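Local coordinates for protein glucose-6-phosphate isomerase (Chlamydia trachomatis D/UW-3/CX, PDB 6OTU) that catalyses the reversible isomerisation of glucose-6-phosphate to fructose-6-phosphate, at residues L33-L39 and L435-Q439; K179-F183 and V195-I199. All coordinates share one frame; numbering follows the deposited sequence.

In the fold
From the N terminus, the chain first passes through the loop 33-39, between helices 18-26 and 41-46. Its partner comes almost 400 residues later. Contact 2 is made and completed in that interval. There, strand 180-184 leads into helix 189-196, and the segment 195-199 turns back onto the strand, closing a short strand-to-helix connection at the edge strand of the five-stranded parallel sheet. Much later, the C-terminal end of helix 422-439 reaches the N-terminal loop and closes contact 1. The short closure thus lies within the long one. Their centres are about 48 Å apart, and the two do not touch. Both touch the second subunit.

Contact 1: L33-L39 and L435-Q439; sequences LTASGCL and LALAQ
Leu-435 meets Leu-39 through methyl groups. Leu-435 CD2 lies 3.5 Å from Leu-39 CD1, a close methyl contact, and the two side chains run alongside each other, pointing opposite ways. One helical turn on, Ala-438 CB lies beside Leu-33, 4.0 Å from Leu-33 CD1. Ala-438 O lies 3.3 Å from Leu-33 CB. Gln-439, the last residue of the helix, passes Leu-39 at a slant. Its CG sits 3.6 Å from Leu-39 CD1. With CG beside the backbone N (chi1 -72°) and an extended chain beyond, Gln-439 carries its amide out to a water. NE2 donates to this water at 3.2 Å, and the water donates to Leu-33 O and Ala-35 O. One water thus joins the helix end to the type II turn Ala-35 to Cys-38. Gln-439 O is approached by Thr-34 CG2 at 3.2 Å, while Thr-34 OG1 bonds to Asp-32. No direct hydrogen bond joins the segments. Away from the annotated sites, the contact packs an N-terminal loop, between helices 18-26 and 41-46, onto the C-terminal end of helix 422-439. Asn-453 bonds to Leu-33 N, helix 389-394 packs on Ala-436 and Leu-437, and Gly-524 of the second subunit packs on Leu-435.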
loop_
_atom_site.group_PDB
_atom_site.type_symbol
_atom_site.label_atom_id
_atom_site.label_comp_id
_atom_site.label_asym_id
_atom_site.label_seq_id
_atom_site.Cartn_x
_atom_site.Cartn_y
_atom_site.Cartn_z
ATOM N N LEU A 33 -8.506 9.878 25.874
ATOM C CA LEU A 33 -9.745 9.828 25.105
ATOM C C LEU A 33 -10.685 8.726 25.574
ATOM O O LEU A 33 -11.835 8.704 25.131
ATOM C CB LEU A 33 -9.441 9.666 23.610
ATOM C CG LEU A 33 -8.581 10.776 23.002
ATOM C CD1 LEU A 33 -8.024 10.409 21.608
ATOM C CD2 LEU A 33 -9.338 12.113 22.965
ATOM N N THR A 34 -10.234 7.805 26.437
ATOM C CA THR A 34 -11.118 6.759 26.939
ATOM C C THR A 34 -11.856 7.150 28.216
ATOM O O THR A 34 -12.733 6.400 28.651
ATOM C CB THR A 34 -10.357 5.464 27.233
ATOM O OG1 THR A 34 -9.580 5.639 28.425
ATOM C CG2 THR A 34 -9.462 5.022 26.068
ATOM N N ALA A 35 -11.509 8.276 28.844
ATOM C CA ALA A 35 -12.219 8.709 30.047
ATOM C C ALA A 35 -13.666 9.035 29.718
ATOM O O ALA A 35 -13.946 9.715 28.728
ATOM C CB ALA A 35 -11.538 9.930 30.662
ATOM N N SER A 36 -14.583 8.565 30.565
ATOM C CA SER A 36 -16.007 8.721 30.297
ATOM C C SER A 36 -16.363 10.193 30.129
ATOM O O SER A 36 -15.878 11.053 30.868
ATOM C CB SER A 36 -16.831 8.094 31.418
ATOM O OG SER A 36 -17.279 9.082 32.324
ATOM N N GLY A 37 -17.168 10.484 29.107
ATOM C CA GLY A 37 -17.567 11.845 28.799
ATOM C C GLY A 37 -16.522 12.746 28.168
ATOM O O GLY A 37 -16.769 13.950 28.051
ATOM N N CYS A 38 -15.363 12.219 27.751
ATOM C CA CYS A 38 -14.334 13.091 27.182
ATOM C C CYS A 38 -14.718 13.577 25.790
ATOM O O CYS A 38 -14.425 14.723 25.427
ATOM C CB CYS A 38 -12.985 12.378 27.133
ATOM S SG CYS A 38 -11.730 13.226 26.125
ATOM N N LEU A 39 -15.364 12.725 24.992
ATOM C CA LEU A 39 -15.790 13.094 23.640
ATOM C C LEU A 39 -17.180 13.736 23.701
ATOM O O LEU A 39 -18.188 13.205 23.222
ATOM C CB LEU A 39 -15.759 11.878 22.724
ATOM C CG LEU A 39 -14.379 11.250 22.468
ATOM C CD1 LEU A 39 -14.467 10.210 21.367
ATOM C CD2 LEU A 39 -13.334 12.293 22.123
ATOM N N LEU A 435 -14.322 6.795 16.452
ATOM C CA LEU A 435 -14.770 6.788 17.847
ATOM C C LEU A 435 -14.291 5.547 18.593
ATOM O O LEU A 435 -13.809 5.643 19.728
ATOM C CB LEU A 435 -16.290 6.886 17.903
ATOM C CG LEU A 435 -16.800 8.285 17.573
ATOM C CD1 LEU A 435 -18.304 8.300 17.580
ATOM C CD2 LEU A 435 -16.274 9.297 18.568
ATOM N N ALA A 436 -14.412 4.372 17.970
ATOM C CA ALA A 436 -13.995 3.139 18.630
ATOM C C ALA A 436 -12.496 3.143 18.899
ATOM O O ALA A 436 -12.057 2.765 19.992
ATOM C CB ALA A 436 -14.399 1.935 17.780
ATOM N N LEU A 437 -11.695 3.597 17.923
ATOM C CA LEU A 437 -10.246 3.650 18.110
ATOM C C LEU A 437 -9.875 4.601 19.240
ATOM O O LEU A 437 -8.956 4.322 20.018
ATOM C CB LEU A 437 -9.548 4.066 16.804
ATOM C CG LEU A 437 -9.377 2.994 15.715
ATOM C CD1 LEU A 437 -9.026 3.601 14.347
ATOM C CD2 LEU A 437 -8.345 1.936 16.121
ATOM N N ALA A 438 -10.587 5.723 19.357
ATOM C CA ALA A 438 -10.276 6.705 20.392
ATOM C C ALA A 438 -10.775 6.285 21.778
ATOM O O ALA A 438 -10.087 6.504 22.783
ATOM C CB ALA A 438 -10.866 8.061 20.008
ATOM N N GLN A 439 -11.975 5.712 21.866
ATOM C CA GLN A 439 -12.573 5.433 23.167
ATOM C C GLN A 439 -12.272 4.038 23.679
ATOM O O GLN A 439 -12.235 3.837 24.895
ATOM C CB GLN A 439 -14.095 5.576 23.123
ATOM C CG GLN A 439 -14.602 6.982 23.023
ATOM C CD GLN A 439 -16.108 7.018 22.946
ATOM O OE1 GLN A 439 -16.712 6.301 22.148
ATOM N NE2 GLN A 439 -16.730 7.834 23.792
HETATM O O HOH W 1 -14.503 8.892 25.869
#

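Contact 2: K179-F183 and V195-I199; sequences KRIFF and VLREI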
loop_
_atom_site.group_PDB
_atom_site.type_symbol
_atom_site.label_atom_id
_atom_site.label_comp_id
_atom_site.label_asym_id
_atom_site.label_seq_id
_atom_site.Cartn_x
_atom_site.Cartn_y
_atom_site.Cartn_z
ATOM N N LYS A 179 -12.569 6.971 -22.867
ATOM C CA LYS A 179 -11.143 6.754 -23.073
ATOM C C LYS A 179 -10.641 5.618 -22.201
ATOM O O LYS A 179 -11.057 5.464 -21.047
ATOM C CB LYS A 179 -10.350 8.020 -22.753
ATOM C CG LYS A 179 -10.784 9.231 -23.551
ATOM C CD LYS A 179 -10.923 8.884 -25.033
ATOM C CE LYS A 179 -11.307 10.133 -25.840
ATOM N NZ LYS A 179 -11.468 9.864 -27.305
ATOM N N ARG A 180 -9.736 4.825 -22.755
ATOM C CA ARG A 180 -9.033 3.805 -22.003
ATOM C C ARG A 180 -7.629 4.305 -21.681
ATOM O O ARG A 180 -6.920 4.797 -22.570
ATOM C CB ARG A 180 -8.981 2.504 -22.794
ATOM C CG ARG A 180 -10.295 2.123 -23.453
ATOM C CD ARG A 180 -10.066 0.938 -24.380
ATOM N NE ARG A 180 -9.852 -0.312 -23.649
ATOM C CZ ARG A 180 -8.991 -1.260 -24.013
ATOM N NH1 ARG A 180 -8.241 -1.100 -25.100
ATOM N NH2 ARG A 180 -8.880 -2.374 -23.293
ATOM N N ILE A 181 -7.238 4.180 -20.409
ATOM C CA ILE A 181 -6.067 4.856 -19.862
ATOM C C ILE A 181 -5.193 3.829 -19.157
ATOM O O ILE A 181 -5.676 3.070 -18.309
ATOM C CB ILE A 181 -6.467 5.994 -18.898
ATOM C CG1 ILE A 181 -7.517 6.910 -19.547
ATOM C CG2 ILE A 181 -5.253 6.792 -18.449
ATOM C CD1 ILE A 181 -6.995 7.714 -20.710
ATOM N N PHE A 182 -3.910 3.804 -19.511
ATOM C CA PHE A 182 -2.953 2.866 -18.940
ATOM C C PHE A 182 -1.706 3.613 -18.494
ATOM O O PHE A 182 -1.377 4.690 -19.008
ATOM C CB PHE A 182 -2.564 1.769 -19.951
ATOM C CG PHE A 182 -3.730 0.967 -20.448
ATOM C CD1 PHE A 182 -4.460 1.388 -21.550
ATOM C CD2 PHE A 182 -4.113 -0.198 -19.794
ATOM C CE1 PHE A 182 -5.550 0.659 -21.991
ATOM C CE2 PHE A 182 -5.200 -0.939 -20.232
ATOM C CZ PHE A 182 -5.920 -0.513 -21.334
ATOM N N PHE A 183 -1.004 3.018 -17.532
ATOM C CA PHE A 183 0.266 3.546 -17.047
ATOM C C PHE A 183 1.313 2.457 -17.150
ATOM O O PHE A 183 1.136 1.370 -16.594
ATOM C CB PHE A 183 0.164 4.049 -15.605
ATOM C CG PHE A 183 -0.848 5.129 -15.428
ATOM C CD1 PHE A 183 -2.183 4.815 -15.235
ATOM C CD2 PHE A 183 -0.472 6.466 -15.479
ATOM C CE1 PHE A 183 -3.125 5.823 -15.083
ATOM C CE2 PHE A 183 -1.413 7.476 -15.317
ATOM C CZ PHE A 183 -2.742 7.149 -15.119
ATOM N N VAL A 195 0.129 -4.078 -20.953
ATOM C CA VAL A 195 -0.594 -2.989 -21.591
ATOM C C VAL A 195 -0.705 -3.221 -23.091
ATOM O O VAL A 195 -1.782 -3.065 -23.676
ATOM C CB VAL A 195 0.087 -1.656 -21.260
ATOM C CG1 VAL A 195 -0.507 -0.524 -22.108
ATOM C CG2 VAL A 195 -0.063 -1.394 -19.762
ATOM N N LEU A 196 0.397 -3.614 -23.734
ATOM C CA LEU A 196 0.358 -3.878 -25.168
ATOM C C LEU A 196 -0.638 -4.983 -25.502
ATOM O O LEU A 196 -1.261 -4.956 -26.568
ATOM C CB LEU A 196 1.756 -4.238 -25.668
ATOM C CG LEU A 196 2.785 -3.108 -25.756
ATOM C CD1 LEU A 196 4.202 -3.647 -25.652
ATOM C CD2 LEU A 196 2.598 -2.323 -27.033
ATOM N N ARG A 197 -0.826 -5.939 -24.590
ATOM C CA ARG A 197 -1.796 -6.998 -24.825
ATOM C C ARG A 197 -3.202 -6.443 -25.007
ATOM O O ARG A 197 -4.031 -7.065 -25.677
ATOM C CB ARG A 197 -1.763 -7.994 -23.665
ATOM C CG ARG A 197 -2.663 -9.200 -23.839
ATOM C CD ARG A 197 -2.923 -9.868 -22.502
ATOM N NE ARG A 197 -3.194 -11.296 -22.642
ATOM C CZ ARG A 197 -4.400 -11.844 -22.509
ATOM N NH1 ARG A 197 -5.448 -11.074 -22.231
ATOM N NH2 ARG A 197 -4.557 -13.160 -22.652
ATOM N N GLU A 198 -3.482 -5.266 -24.459
ATOM C CA GLU A 198 -4.854 -4.785 -24.349
ATOM C C GLU A 198 -5.256 -3.731 -25.377
ATOM O O GLU A 198 -6.458 -3.534 -25.581
ATOM C CB GLU A 198 -5.090 -4.207 -22.947
ATOM C CG GLU A 198 -4.855 -5.211 -21.815
ATOM C CD GLU A 198 -5.816 -6.396 -21.869
ATOM O OE1 GLU A 198 -6.970 -6.201 -22.317
ATOM O OE2 GLU A 198 -5.418 -7.516 -21.466
ATOM N N ILE A 199 -4.312 -3.047 -26.030
ATOM C CA ILE A 199 -4.614 -1.800 -26.731
ATOM C C ILE A 199 -4.531 -1.975 -28.243
ATOM O O ILE A 199 -3.816 -2.839 -28.769
ATOM C CB ILE A 199 -3.677 -0.664 -26.272
ATOM C CG1 ILE A 199 -2.236 -0.951 -26.720
ATOM C CG2 ILE A 199 -3.744 -0.494 -24.754
ATOM C CD1 ILE A 199 -1.209 0.030 -26.208
#
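The backbones of strand 180-183 and segment 195-199 stay apart, with CA atoms 6.8 Å apart at Phe-182 and Val-195 and 8.6 Å apart at Arg-180 and Ile-199; side chains span the gap, one of them reaching a backbone carbonyl. Phe-182 is central. Its CB rests 3.8 Å from Val-195 CG1, the two side chains lying side by side and oppositely directed. Farther out on the ring, Phe-182 CE1 meets Ile-199 CG2 at 3.5 Å. The first torsion of Ile-199 (chi1 67°) turns CG2, rather than the longer CG1 branch, to this ring. Phe-182 CZ is 4.1 Å from Glu-198 CB, and the two side chains cross at about a right angle. All three residues approach the ring obliquely.

Arg-180 adds the polar link. Its NH1 donates to Glu-198 O over 3.1 Å, and the bond is nearly straight at the hydrogen, 167°. The acceptor lies in the guanidinium plane, but the donor sits above the carbonyl plane of Glu-198. A bend at chi3 (73°) brings the guanidinium over Phe-182 CZ, which lies 4.0 Å from its plane and toward the rim of the group. Arg-180 NH2 and Glu-198 OE1 stay beyond salt-bridge range, so any attraction there is probably modest. The carboxylate also has a long salt bridge to Arg-197 NH1.

The contact lies at the protein surface. Strand 180-184 is outermost within the chain and pairs with strand 151-155. The contact forms the first half of a beta-alpha-beta crossover, through helix 189-196 to strand 204-209, in a parallel sheet consistent with the family's SIS-type fold. Phe-225 of helix 216-231 touches Val-195 and Ile-199, and Arg-197 bonds to Ser-177 of the second subunit.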